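Local coordinates for organophosphorus hydrolase (Pseudomonas oleovorans, PDB 4O98), which probably hydrolyses lactones and, as the engineered double variant crystallised here, organophosphate triesters at a two-zinc site in a metallo-beta-lactamase fold, at residues K63-K68 with P259-E264; S154-N159 with A197-M202; E163-E168 with K206-E211; F171-A176 with K190-A195; G217-A222 with L234-G239. One frame throughout, in Å; residues are numbered along the deposited sequence.

Contacts 3 and 5 are the sheet contacts. Contact 3 adds the edge strand 205-208 to the seven-stranded sheet, and contact 5 is a hairpin at the edge of the six-stranded one. They touch where Y208 packs on L220. Both rest on backbone hydrogen bonds; of the two, contact 3 adds a salt bridge. Contacts 2 and 4 share helix 186-201, near its end and in its middle; one is pinned by a tyrosine hydroxyl, the other rests on carbon packing, with a long salt bridge at its rim. Contact 1 lies apart from these, joining loops beside the zinc site largely through apolar atoms. All five are partly buried, mixing core side chains with exposed ones.

Contact 1 of 5, residues K63-K68 with P259-E264; sequences KGIDDK and PEVVWE
K63 and V261 meet at a slant, and the lysine does most of the reaching. Its CB starts away from 259-264, but the chain turns back. The bend at chi2 (-12°) is almost eclipsed, and a second follows at chi3. This brings K63 CD to 3.4 Å from V261 CG1, which is tight for two carbons. V261 holds CG1 anti to its own backbone N (chi1 172°), and its two methyls serve different partners. CG1 takes the lysine chain. CG2 lies 3.6 Å from I65 CG2, with the two side chains at about a right angle.

Further along, K63 NZ comes up to the indole of W263. It stands 3.8 Å from W263 CE3, at the ring edge and near the ring plane, so it is not over the pi face. W263 is an engineered residue. Its side chain is about 6 Å from a bound zinc ion and also touches L62 and the engineered I250. The contact therefore borders the metal site, and the tryptophan probably helps shape the substrate pocket.

The backbones also approach. K63 CA makes a C-H...O contact with V262 O at 3.1 Å. K63 N is 3.3 Å from V262 O, but the angle is poor for bonding. V262 also packs on helix 269-286.

The chemistry is thus mainly apolar. K63 NZ is buried with no partner in the model, so the lysine serves this contact through its methylene chain more than through its charge.

Contact 2 of 5, residues S154-N159 with A197-M202; sequences SPAYPN and APYAKM
The hydroxyl of Y199 is held by two backbone groups. It accepts a hydrogen bond from Y157 N at 2.9 Å, nearly straight at 163°, and donates to the backbone O of L148. A156 N also comes within 3.2 Å of Y199 OH, but at a poor angle. The two bonds hold the oxygen, and so help fix the ring. Y199 holds CG beside its backbone N, anti to the carbonyl carbon (chi1 -61°), and this sends the ring from the helix to the loop.

The ring edge then meets Y157 O in its plane, with Y199 CE2 at 3.2 Å. P155 approaches the same ring obliquely, its CB 3.5 Å from Y199 CZ. On the helix side, P155 and P198 slide past each other in opposite directions, with P155 CD 4.0 Å from P198 CB. M202 sits at the margin, its SD 3.9 Å from P158 O.

The ring of Y157 packs against helix 118-124. The loop is therefore held between two helices. A tyrosine near the C-terminal end of helix 186-201 docks the loop that leads into strand 161-165, within the alpha/beta sandwich of the metallo-beta-lactamase fold.

Contact 3 of 5, residues E163-E168 with K206-E211; sequences EVPQAE and KPYKTE
K206 opens the parallel pairing of strand 205-208 with strand 161-165. The two strands and the helices between them form a beta-alpha-beta crossover at the edge of the seven-stranded sheet of this sandwich fold. The axes of the paired segments are turned 40° from each other. The K206 chain is extended and runs beside E163, pointing the same way. K206 NZ makes a salt bridge with E163 OE1 at 2.9 Å, on the syn lone pair, while K206 CD and CE lie along the carboxylate. K206 O accepts from V164 N at 3.1 Å.

P207 has no N-H to give. Its CA instead approaches V164 O at 3.2 Å in a C-H...O contact.

Y208 makes the next two backbone bonds. Y208 N donates to V164 O at 3.1 Å, and Y208 O accepts from Q166 N at 2.9 Å, at the start of helix 166-172. Y208 CG lies between the backbone N and the carbonyl carbon (chi1 66°), which lays the ring against the neighbouring strand. P165 CA stands over one face in a CH-pi contact, 3.9 Å from the ring centroid. The backbone carbon of E163 lies at the ring edge, in plane. The hydroxyl bonds to Y233 OH on strand 231-237, so Y208 also ties this sheet to the other one.

K209 lies alongside Q166. Its chain bends at chi4, and K209 NZ donates to Q166 OE1 at 2.7 Å, meeting the amide oxygen from the flank, with a C=O...N angle of 106°.

Contact 4 of 5, residues F171-A176 with K190-A195; sequences FWLDEA and KMARQA
L173 and R193 slide past each other in opposite directions. L173 holds CG anti to its carbonyl carbon (chi1 -58°), and its CD2 rests 3.7 Å from R193 CG. The same methyl also lies over the backbone of A192. R193 leaves the helix in a similar first rotamer, then bends at chi3 (62°). The bend carries the guanidinium back across to 171-176. There L173 O lies at its edge, in plane, 3.3 Å from R193 NH1.

E175 comes to the guanidinium at about a right angle. Its chain is extended beyond CG, and E175 CG lies 3.8 Å from R193 NH1. The salt bridge is long, with E175 OE2 3.9 Å from R193 NH2. The carboxylate and guanidinium planes are 58° apart, so the pairing is neither coplanar nor two-pronged.

W172 CB lies 4.1 Å from A192 CB. Its indole meets the rings of H141 and F189. H141 is a zinc ligand. The contact thus packs helix 186-201 against the turn between helices 166-172 and 175-179, and places W172 as a second-shell residue of the binuclear zinc site of the metallo-beta-lactamase fold.

Contact 5 of 5, residues G217-A222 with L234-G239; sequences GVSLVA and LFKSGG
F235 sets its CG beside the backbone N, anti to the carbonyl carbon (chi1 -71°), and this turns a face of its ring to V218 CB, which the backbone pairing holds in place. The two side chains lie side by side, pointing the same way. V218 CB stands over that face, 4.1 Å from the ring centroid and offset toward the rim, in a CH-pi contact. Both residues also touch L136 of the other sheet, so this is the inner face of the sandwich.

Strands 218-222 and 231-237 form an antiparallel beta hairpin at the edge of the six-stranded sheet. V218 and F235 are a non-hydrogen-bonded pair. S219 and L234 are the hydrogen-bonded pair: S219 N donates to L234 O at 2.8 Å, and L234 N to S219 O at 3.0 Å. One further bond runs from K236 N to G217 O at 3.0 Å. G217 has a positive phi (94°), just before the strand begins.

On the other face, S219 OG lies 3.3 Å from L234 CB. K236 bends at chi3 and brings CE to 3.7 Å from S219 OG. V221 crosses L234 obliquely, with V221 CG2 4.0 Å from L234 CB, and both reach L243 on the next strand.

Contact 1 of 5, residues K63-K68 with P259-E264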
# COMPACT_ATOMS: atom_id res chain seq x y z
N LYS B 63 -11.29 1.37 23.73
CA LYS B 63 -10.90 -0.07 23.82
C LYS B 63 -11.74 -0.93 24.83
O LYS B 63 -12.55 -0.40 25.61
CB LYS B 63 -9.41 -0.23 24.15
CG LYS B 63 -8.49 -0.38 22.92
CD LYS B 63 -9.29 -0.62 21.64
CE LYS B 63 -8.68 0.02 20.40
NZ LYS B 63 -9.68 -0.16 19.30
N GLY B 64 -11.54 -2.26 24.82
CA GLY B 64 -12.14 -3.17 25.80
C GLY B 64 -11.38 -4.45 26.20
O GLY B 64 -12.01 -5.47 26.49
N ILE B 65 -10.04 -4.41 26.21
CA ILE B 65 -9.21 -5.53 26.71
C ILE B 65 -7.99 -5.05 27.51
O ILE B 65 -7.75 -3.85 27.63
CB ILE B 65 -8.62 -6.45 25.59
CG1 ILE B 65 -7.73 -5.64 24.63
CG2 ILE B 65 -9.69 -7.24 24.88
CD1 ILE B 65 -7.00 -6.50 23.60
N ASP B 66 -7.21 -6.01 28.01
CA ASP B 66 -6.04 -5.73 28.84
C ASP B 66 -4.98 -4.87 28.14
O ASP B 66 -4.70 -5.08 26.95
CB ASP B 66 -5.41 -7.07 29.23
CG ASP B 66 -4.74 -7.03 30.57
OD1 ASP B 66 -4.79 -5.95 31.22
OD2 ASP B 66 -4.18 -8.07 30.98
N ASP B 67 -4.38 -3.92 28.87
CA ASP B 67 -3.30 -3.08 28.33
C ASP B 67 -2.23 -3.91 27.64
O ASP B 67 -1.81 -3.59 26.52
CB ASP B 67 -2.61 -2.27 29.44
CG ASP B 67 -3.43 -1.08 29.90
OD1 ASP B 67 -4.67 -1.16 29.85
OD2 ASP B 67 -2.82 -0.07 30.32
N LYS B 68 -1.81 -4.97 28.32
CA LYS B 68 -0.68 -5.76 27.86
C LYS B 68 -1.02 -6.47 26.56
O LYS B 68 -0.23 -6.46 25.61
CB LYS B 68 -0.23 -6.75 28.94
CG LYS B 68 1.00 -7.57 28.58
CD LYS B 68 1.45 -8.49 29.73
CE LYS B 68 2.54 -9.45 29.28
NZ LYS B 68 2.83 -10.54 30.28
N PRO B 259 -12.77 -8.83 17.39
CA PRO B 259 -13.84 -7.90 17.04
C PRO B 259 -14.71 -7.50 18.24
O PRO B 259 -15.47 -6.52 18.15
CB PRO B 259 -14.67 -8.67 16.01
CG PRO B 259 -13.73 -9.74 15.48
CD PRO B 259 -12.87 -10.11 16.66
N GLU B 260 -14.60 -8.24 19.35
CA GLU B 260 -15.38 -7.89 20.53
C GLU B 260 -14.81 -6.66 21.23
O GLU B 260 -15.47 -6.05 22.07
CB GLU B 260 -15.49 -9.07 21.51
CG GLU B 260 -16.28 -10.25 20.96
CD GLU B 260 -17.75 -9.92 20.80
OE1 GLU B 260 -18.31 -9.28 21.71
OE2 GLU B 260 -18.35 -10.30 19.76
N VAL B 261 -13.58 -6.30 20.88
CA VAL B 261 -12.99 -5.07 21.38
C VAL B 261 -13.76 -3.88 20.81
O VAL B 261 -13.98 -3.79 19.60
CB VAL B 261 -11.52 -4.94 20.99
CG1 VAL B 261 -11.00 -3.58 21.36
CG2 VAL B 261 -10.69 -6.02 21.66
N VAL B 262 -14.17 -2.96 21.69
CA VAL B 262 -15.03 -1.86 21.28
C VAL B 262 -14.26 -0.56 21.22
O VAL B 262 -13.11 -0.48 21.64
CB VAL B 262 -16.21 -1.69 22.24
CG1 VAL B 262 -16.95 -3.00 22.39
CG2 VAL B 262 -15.74 -1.20 23.60
N TRP B 263 -14.93 0.46 20.68
CA TRP B 263 -14.34 1.78 20.52
C TRP B 263 -15.11 2.76 21.40
O TRP B 263 -16.34 2.72 21.45
CB TRP B 263 -14.42 2.16 19.04
CG TRP B 263 -13.89 3.50 18.66
CD1 TRP B 263 -14.62 4.58 18.25
CD2 TRP B 263 -12.52 3.91 18.63
NE1 TRP B 263 -13.78 5.64 17.98
CE2 TRP B 263 -12.49 5.25 18.21
CE3 TRP B 263 -11.31 3.26 18.92
CZ2 TRP B 263 -11.29 5.96 18.06
CZ3 TRP B 263 -10.13 3.96 18.78
CH2 TRP B 263 -10.13 5.29 18.35
N GLU B 264 -14.40 3.65 22.10
CA GLU B 264 -15.03 4.59 23.03
C GLU B 264 -16.10 5.47 22.38
O GLU B 264 -17.03 5.92 23.06
CB GLU B 264 -13.97 5.47 23.69
CG GLU B 264 -14.46 6.41 24.80
CD GLU B 264 -14.46 5.75 26.17
OE1 GLU B 264 -14.16 6.44 27.17
OE2 GLU B 264 -14.77 4.54 26.25

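Contact 2 of 5, residues S154-N159 with A197-M202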
# COMPACT_ATOMS: atom_id res chain seq x y z
N SER B 154 -19.03 27.40 0.96
CA SER B 154 -19.70 26.86 -0.22
C SER B 154 -19.67 25.33 -0.23
O SER B 154 -18.75 24.72 0.32
CB SER B 154 -19.07 27.40 -1.51
OG SER B 154 -17.71 27.02 -1.60
N PRO B 155 -20.68 24.70 -0.84
CA PRO B 155 -20.66 23.24 -0.95
C PRO B 155 -19.47 22.76 -1.77
O PRO B 155 -19.25 23.25 -2.87
CB PRO B 155 -21.97 22.93 -1.70
CG PRO B 155 -22.34 24.22 -2.37
CD PRO B 155 -21.90 25.28 -1.42
N ALA B 156 -18.72 21.80 -1.22
CA ALA B 156 -17.57 21.24 -1.90
C ALA B 156 -17.98 20.50 -3.18
O ALA B 156 -17.23 20.47 -4.16
CB ALA B 156 -16.79 20.33 -0.97
N TYR B 157 -19.17 19.90 -3.16
CA TYR B 157 -19.70 19.17 -4.31
C TYR B 157 -21.01 19.81 -4.75
O TYR B 157 -22.10 19.29 -4.47
CB TYR B 157 -19.81 17.67 -3.98
CG TYR B 157 -18.47 17.18 -3.50
CD1 TYR B 157 -17.45 16.90 -4.40
CD2 TYR B 157 -18.19 17.10 -2.13
CE1 TYR B 157 -16.19 16.50 -3.97
CE2 TYR B 157 -16.93 16.69 -1.69
CZ TYR B 157 -15.94 16.40 -2.61
OH TYR B 157 -14.69 16.01 -2.18
N PRO B 158 -20.90 20.93 -5.48
CA PRO B 158 -21.99 21.88 -5.79
C PRO B 158 -23.14 21.23 -6.56
O PRO B 158 -24.29 21.62 -6.35
CB PRO B 158 -21.30 22.94 -6.65
CG PRO B 158 -20.10 22.24 -7.25
CD PRO B 158 -19.64 21.30 -6.16
N ASN B 159 -22.84 20.26 -7.40
CA ASN B 159 -23.87 19.59 -8.20
C ASN B 159 -24.37 18.28 -7.60
O ASN B 159 -25.16 17.59 -8.23
CB ASN B 159 -23.34 19.31 -9.60
CG ASN B 159 -22.93 20.57 -10.30
OD1 ASN B 159 -23.63 21.58 -10.22
ND2 ASN B 159 -21.78 20.53 -10.97
N ALA B 197 -25.91 21.67 5.87
CA ALA B 197 -26.67 22.91 5.64
C ALA B 197 -26.79 23.41 4.19
O ALA B 197 -27.91 23.64 3.73
CB ALA B 197 -26.16 24.03 6.58
N PRO B 198 -25.66 23.58 3.47
CA PRO B 198 -25.76 24.17 2.13
C PRO B 198 -26.50 23.29 1.14
O PRO B 198 -27.07 23.81 0.18
CB PRO B 198 -24.30 24.31 1.69
CG PRO B 198 -23.49 24.27 2.95
CD PRO B 198 -24.25 23.36 3.86
N TYR B 199 -26.50 21.98 1.36
CA TYR B 199 -27.19 21.05 0.46
C TYR B 199 -28.69 21.06 0.77
O TYR B 199 -29.52 20.97 -0.14
CB TYR B 199 -26.57 19.65 0.55
CG TYR B 199 -25.10 19.63 0.13
CD1 TYR B 199 -24.09 19.90 1.05
CD2 TYR B 199 -24.72 19.39 -1.18
CE1 TYR B 199 -22.75 19.91 0.68
CE2 TYR B 199 -23.39 19.41 -1.57
CZ TYR B 199 -22.41 19.66 -0.63
OH TYR B 199 -21.09 19.67 -1.03
N ALA B 200 -29.02 21.18 2.05
CA ALA B 200 -30.41 21.33 2.48
C ALA B 200 -31.04 22.62 1.91
O ALA B 200 -32.24 22.65 1.61
CB ALA B 200 -30.50 21.31 4.00
N LYS B 201 -30.23 23.66 1.78
CA LYS B 201 -30.67 24.95 1.24
C LYS B 201 -31.10 24.84 -0.22
O LYS B 201 -32.09 25.45 -0.63
CB LYS B 201 -29.55 25.99 1.36
CG LYS B 201 -29.60 26.86 2.61
CD LYS B 201 -30.14 26.08 3.80
CE LYS B 201 -29.23 26.19 5.03
NZ LYS B 201 -29.59 25.15 6.04
N MET B 202 -30.35 24.08 -1.01
CA MET B 202 -30.68 23.90 -2.42
C MET B 202 -31.45 22.61 -2.66
O MET B 202 -31.51 22.12 -3.79
CB MET B 202 -29.41 23.97 -3.28
CG MET B 202 -28.26 23.13 -2.77
SD MET B 202 -26.73 23.26 -3.74
CE MET B 202 -26.43 25.02 -3.66

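Contact 3 of 5, residues E163-E168 with K206-E211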
# COMPACT_ATOMS: atom_id res chain seq x y z
N GLU B 163 -26.91 11.78 0.07
CA GLU B 163 -27.76 10.73 0.62
C GLU B 163 -27.30 10.37 2.04
O GLU B 163 -26.17 9.90 2.25
CB GLU B 163 -27.70 9.49 -0.27
CG GLU B 163 -28.04 9.75 -1.73
CD GLU B 163 -29.53 9.70 -1.99
OE1 GLU B 163 -29.94 9.66 -3.18
OE2 GLU B 163 -30.30 9.69 -1.00
N VAL B 164 -28.18 10.59 3.02
CA VAL B 164 -27.86 10.29 4.41
C VAL B 164 -28.92 9.32 4.94
O VAL B 164 -30.11 9.50 4.69
CB VAL B 164 -27.78 11.58 5.26
CG1 VAL B 164 -29.09 12.31 5.25
CG2 VAL B 164 -27.37 11.28 6.69
N PRO B 165 -28.49 8.27 5.66
CA PRO B 165 -29.47 7.32 6.21
C PRO B 165 -30.43 8.04 7.16
O PRO B 165 -29.98 8.90 7.93
CB PRO B 165 -28.60 6.32 6.98
CG PRO B 165 -27.22 6.44 6.38
CD PRO B 165 -27.09 7.88 5.96
N GLN B 166 -31.71 7.69 7.11
CA GLN B 166 -32.72 8.41 7.88
C GLN B 166 -32.46 8.39 9.38
O GLN B 166 -32.57 9.42 10.05
CB GLN B 166 -34.12 7.89 7.58
CG GLN B 166 -35.19 8.64 8.36
CD GLN B 166 -36.54 8.57 7.70
OE1 GLN B 166 -37.17 7.51 7.67
NE2 GLN B 166 -37.01 9.70 7.18
N ALA B 167 -32.11 7.22 9.91
CA ALA B 167 -31.83 7.08 11.33
C ALA B 167 -30.65 7.97 11.73
O ALA B 167 -30.53 8.41 12.88
CB ALA B 167 -31.55 5.62 11.68
N GLU B 168 -29.77 8.23 10.77
CA GLU B 168 -28.60 9.04 11.03
C GLU B 168 -29.00 10.51 11.12
O GLU B 168 -28.54 11.24 12.01
CB GLU B 168 -27.55 8.81 9.94
CG GLU B 168 -26.20 9.42 10.23
CD GLU B 168 -25.44 8.72 11.35
OE1 GLU B 168 -25.86 7.64 11.83
OE2 GLU B 168 -24.40 9.29 11.76
N LYS B 206 -30.95 14.45 0.98
CA LYS B 206 -31.94 13.40 0.85
C LYS B 206 -31.80 12.31 1.91
O LYS B 206 -30.94 11.43 1.81
CB LYS B 206 -31.86 12.80 -0.56
CG LYS B 206 -32.79 11.62 -0.84
CD LYS B 206 -32.72 11.23 -2.33
CE LYS B 206 -33.16 9.78 -2.58
NZ LYS B 206 -32.69 9.24 -3.90
N PRO B 207 -32.65 12.36 2.95
CA PRO B 207 -32.69 11.23 3.89
C PRO B 207 -33.44 10.07 3.25
O PRO B 207 -34.53 10.26 2.73
CB PRO B 207 -33.47 11.79 5.09
CG PRO B 207 -33.36 13.30 4.94
CD PRO B 207 -33.39 13.53 3.46
N TYR B 208 -32.83 8.89 3.27
CA TYR B 208 -33.41 7.69 2.66
C TYR B 208 -33.65 6.64 3.74
O TYR B 208 -32.91 6.59 4.73
CB TYR B 208 -32.49 7.12 1.58
CG TYR B 208 -31.16 6.59 2.10
CD1 TYR B 208 -31.05 5.29 2.58
CD2 TYR B 208 -30.02 7.39 2.09
CE1 TYR B 208 -29.85 4.79 3.06
CE2 TYR B 208 -28.80 6.89 2.56
CZ TYR B 208 -28.73 5.59 3.04
OH TYR B 208 -27.55 5.07 3.52
N LYS B 209 -34.67 5.81 3.55
CA LYS B 209 -35.00 4.76 4.52
C LYS B 209 -34.27 3.46 4.21
O LYS B 209 -33.60 3.35 3.18
CB LYS B 209 -36.51 4.51 4.57
CG LYS B 209 -37.33 5.74 4.91
CD LYS B 209 -38.81 5.41 5.09
CE LYS B 209 -39.67 6.67 5.02
NZ LYS B 209 -39.08 7.81 5.79
N THR B 210 -34.42 2.47 5.10
CA THR B 210 -33.81 1.14 4.96
C THR B 210 -34.12 0.47 3.61
O THR B 210 -33.46 -0.49 3.20
CB THR B 210 -34.26 0.20 6.12
OG1 THR B 210 -33.85 -1.15 5.87
CG2 THR B 210 -35.78 0.23 6.29
N GLU B 211 -35.13 1.02 2.93
CA GLU B 211 -35.64 0.52 1.67
C GLU B 211 -35.28 1.51 0.56
O GLU B 211 -34.68 2.56 0.82
CB GLU B 211 -37.16 0.39 1.78
CG GLU B 211 -37.69 1.10 3.04
CD GLU B 211 -39.21 1.15 3.12
OE1 GLU B 211 -39.71 1.69 4.13
OE2 GLU B 211 -39.89 0.67 2.18

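Contact 4 of 5, residues F171-A176 with K190-A195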
# COMPACT_ATOMS: atom_id res chain seq x y z
N PHE B 171 -31.11 11.46 14.19
CA PHE B 171 -30.30 11.55 15.40
C PHE B 171 -29.48 12.85 15.42
O PHE B 171 -29.69 13.69 16.29
CB PHE B 171 -29.39 10.33 15.52
CG PHE B 171 -28.47 10.36 16.71
CD1 PHE B 171 -28.94 10.02 17.98
CD2 PHE B 171 -27.13 10.69 16.57
CE1 PHE B 171 -28.10 10.03 19.08
CE2 PHE B 171 -26.28 10.70 17.66
CZ PHE B 171 -26.77 10.37 18.92
N TRP B 172 -28.58 13.01 14.46
CA TRP B 172 -27.61 14.11 14.51
C TRP B 172 -28.19 15.49 14.19
O TRP B 172 -27.64 16.51 14.62
CB TRP B 172 -26.44 13.85 13.56
CG TRP B 172 -25.58 12.72 13.97
CD1 TRP B 172 -25.57 11.47 13.43
CD2 TRP B 172 -24.61 12.72 15.02
NE1 TRP B 172 -24.64 10.69 14.07
CE2 TRP B 172 -24.03 11.43 15.05
CE3 TRP B 172 -24.17 13.68 15.93
CZ2 TRP B 172 -23.03 11.08 15.97
CZ3 TRP B 172 -23.18 13.34 16.84
CH2 TRP B 172 -22.61 12.05 16.85
N LEU B 173 -29.27 15.53 13.41
CA LEU B 173 -29.83 16.80 12.95
C LEU B 173 -31.02 17.26 13.79
O LEU B 173 -31.58 18.33 13.56
CB LEU B 173 -30.21 16.71 11.47
CG LEU B 173 -29.05 16.33 10.56
CD1 LEU B 173 -29.43 16.41 9.09
CD2 LEU B 173 -27.83 17.21 10.85
N ASP B 174 -31.41 16.44 14.77
CA ASP B 174 -32.50 16.78 15.67
C ASP B 174 -32.05 17.70 16.81
O ASP B 174 -31.22 17.32 17.64
CB ASP B 174 -33.12 15.50 16.23
CG ASP B 174 -34.30 15.77 17.12
OD1 ASP B 174 -35.37 16.13 16.59
OD2 ASP B 174 -34.17 15.59 18.35
N GLU B 175 -32.61 18.90 16.85
CA GLU B 175 -32.30 19.91 17.87
C GLU B 175 -32.45 19.43 19.31
O GLU B 175 -31.58 19.68 20.14
CB GLU B 175 -33.19 21.14 17.68
CG GLU B 175 -32.75 22.06 16.56
CD GLU B 175 -33.56 23.35 16.54
OE1 GLU B 175 -34.51 23.48 17.35
OE2 GLU B 175 -33.24 24.23 15.71
N ALA B 176 -33.56 18.76 19.61
CA ALA B 176 -33.82 18.27 20.96
C ALA B 176 -32.74 17.29 21.39
O ALA B 176 -32.22 17.36 22.52
CB ALA B 176 -35.19 17.61 21.05
N LYS B 190 -23.16 20.08 15.93
CA LYS B 190 -23.03 21.33 15.20
C LYS B 190 -22.32 21.09 13.86
O LYS B 190 -22.74 21.60 12.83
CB LYS B 190 -22.25 22.36 16.02
CG LYS B 190 -23.11 23.32 16.86
CD LYS B 190 -23.59 22.70 18.17
CE LYS B 190 -24.23 23.75 19.10
NZ LYS B 190 -23.24 24.70 19.69
N MET B 191 -21.24 20.32 13.91
CA MET B 191 -20.49 20.00 12.70
C MET B 191 -21.37 19.26 11.69
O MET B 191 -21.35 19.58 10.51
CB MET B 191 -19.24 19.19 13.03
CG MET B 191 -18.10 20.01 13.62
SD MET B 191 -16.77 18.92 14.14
CE MET B 191 -15.52 20.10 14.66
N ALA B 192 -22.15 18.30 12.15
CA ALA B 192 -23.03 17.57 11.25
C ALA B 192 -23.99 18.55 10.58
O ALA B 192 -24.11 18.59 9.36
CB ALA B 192 -23.79 16.51 11.99
N ARG B 193 -24.66 19.36 11.39
CA ARG B 193 -25.61 20.34 10.87
C ARG B 193 -24.95 21.31 9.87
O ARG B 193 -25.50 21.57 8.80
CB ARG B 193 -26.28 21.10 12.01
CG ARG B 193 -27.14 20.20 12.87
CD ARG B 193 -27.26 20.73 14.30
NE ARG B 193 -27.89 22.05 14.36
CZ ARG B 193 -29.20 22.25 14.21
NH1 ARG B 193 -30.02 21.23 13.99
NH2 ARG B 193 -29.69 23.48 14.28
N GLN B 194 -23.78 21.82 10.22
CA GLN B 194 -23.05 22.73 9.33
C GLN B 194 -22.65 22.05 8.02
O GLN B 194 -22.61 22.68 6.97
CB GLN B 194 -21.81 23.30 10.04
CG GLN B 194 -20.90 24.13 9.12
CD GLN B 194 -19.74 24.78 9.84
OE1 GLN B 194 -19.67 24.77 11.08
NE2 GLN B 194 -18.82 25.37 9.08
N ALA B 195 -22.36 20.76 8.07
CA ALA B 195 -21.86 20.06 6.90
C ALA B 195 -22.96 19.90 5.87
O ALA B 195 -22.74 19.96 4.66
CB ALA B 195 -21.31 18.69 7.30

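Contact 5 of 5, residues G217-A222 with L234-G239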
# COMPACT_ATOMS: atom_id res chain seq x y z
N GLY B 217 -26.47 -0.39 -9.10
CA GLY B 217 -25.22 -1.01 -8.71
C GLY B 217 -24.87 -0.89 -7.23
O GLY B 217 -23.88 -1.48 -6.79
N VAL B 218 -25.66 -0.14 -6.47
CA VAL B 218 -25.40 0.02 -5.03
C VAL B 218 -26.58 -0.43 -4.18
O VAL B 218 -27.73 -0.05 -4.43
CB VAL B 218 -25.01 1.48 -4.66
CG1 VAL B 218 -25.92 2.46 -5.32
CG2 VAL B 218 -25.04 1.67 -3.16
N SER B 219 -26.28 -1.26 -3.18
CA SER B 219 -27.29 -1.75 -2.24
C SER B 219 -26.92 -1.33 -0.81
O SER B 219 -25.77 -1.00 -0.53
CB SER B 219 -27.42 -3.27 -2.32
OG SER B 219 -26.25 -3.91 -1.83
N LEU B 220 -27.91 -1.35 0.08
CA LEU B 220 -27.70 -0.96 1.47
C LEU B 220 -27.33 -2.16 2.34
O LEU B 220 -27.92 -3.23 2.22
CB LEU B 220 -28.97 -0.30 2.03
CG LEU B 220 -29.09 1.22 2.01
CD1 LEU B 220 -28.02 1.85 1.13
CD2 LEU B 220 -30.47 1.66 1.56
N VAL B 221 -26.36 -1.97 3.23
CA VAL B 221 -26.03 -2.96 4.25
C VAL B 221 -26.05 -2.24 5.61
O VAL B 221 -25.10 -1.54 5.99
CB VAL B 221 -24.66 -3.61 4.00
CG1 VAL B 221 -24.27 -4.50 5.15
CG2 VAL B 221 -24.68 -4.44 2.71
N ALA B 222 -27.16 -2.38 6.34
CA ALA B 222 -27.28 -1.72 7.63
C ALA B 222 -26.21 -2.26 8.56
O ALA B 222 -25.95 -3.47 8.58
CB ALA B 222 -28.66 -1.94 8.23
N LEU B 234 -22.83 -1.44 -0.51
CA LEU B 234 -22.34 -2.57 -1.28
C LEU B 234 -22.46 -2.27 -2.77
O LEU B 234 -23.56 -2.06 -3.28
CB LEU B 234 -23.11 -3.84 -0.93
CG LEU B 234 -22.72 -5.12 -1.67
CD1 LEU B 234 -21.31 -5.50 -1.30
CD2 LEU B 234 -23.68 -6.27 -1.35
N PHE B 235 -21.32 -2.21 -3.45
CA PHE B 235 -21.31 -2.01 -4.89
C PHE B 235 -21.04 -3.35 -5.55
O PHE B 235 -20.22 -4.14 -5.07
CB PHE B 235 -20.24 -1.00 -5.28
CG PHE B 235 -20.58 0.40 -4.90
CD1 PHE B 235 -20.41 0.83 -3.59
CD2 PHE B 235 -21.09 1.28 -5.84
CE1 PHE B 235 -20.74 2.12 -3.22
CE2 PHE B 235 -21.42 2.57 -5.49
CZ PHE B 235 -21.25 3.00 -4.18
N LYS B 236 -21.76 -3.60 -6.64
CA LYS B 236 -21.72 -4.89 -7.31
C LYS B 236 -21.62 -4.67 -8.82
O LYS B 236 -22.47 -4.02 -9.41
CB LYS B 236 -22.97 -5.71 -6.95
CG LYS B 236 -24.29 -4.90 -7.08
CD LYS B 236 -25.52 -5.67 -6.57
CE LYS B 236 -25.66 -5.59 -5.06
NZ LYS B 236 -26.62 -6.63 -4.56
N SER B 237 -20.55 -5.18 -9.43
CA SER B 237 -20.43 -5.13 -10.88
C SER B 237 -19.68 -6.33 -11.42
O SER B 237 -18.68 -6.76 -10.84
CB SER B 237 -19.74 -3.86 -11.34
OG SER B 237 -19.54 -3.89 -12.75
N GLY B 238 -20.17 -6.88 -12.53
CA GLY B 238 -19.49 -7.97 -13.22
C GLY B 238 -19.15 -9.15 -12.33
O GLY B 238 -18.13 -9.81 -12.53
N GLY B 239 -19.99 -9.41 -11.34
CA GLY B 239 -19.78 -10.55 -10.46
C GLY B 239 -18.86 -10.25 -9.29
O GLY B 239 -18.59 -11.14 -8.48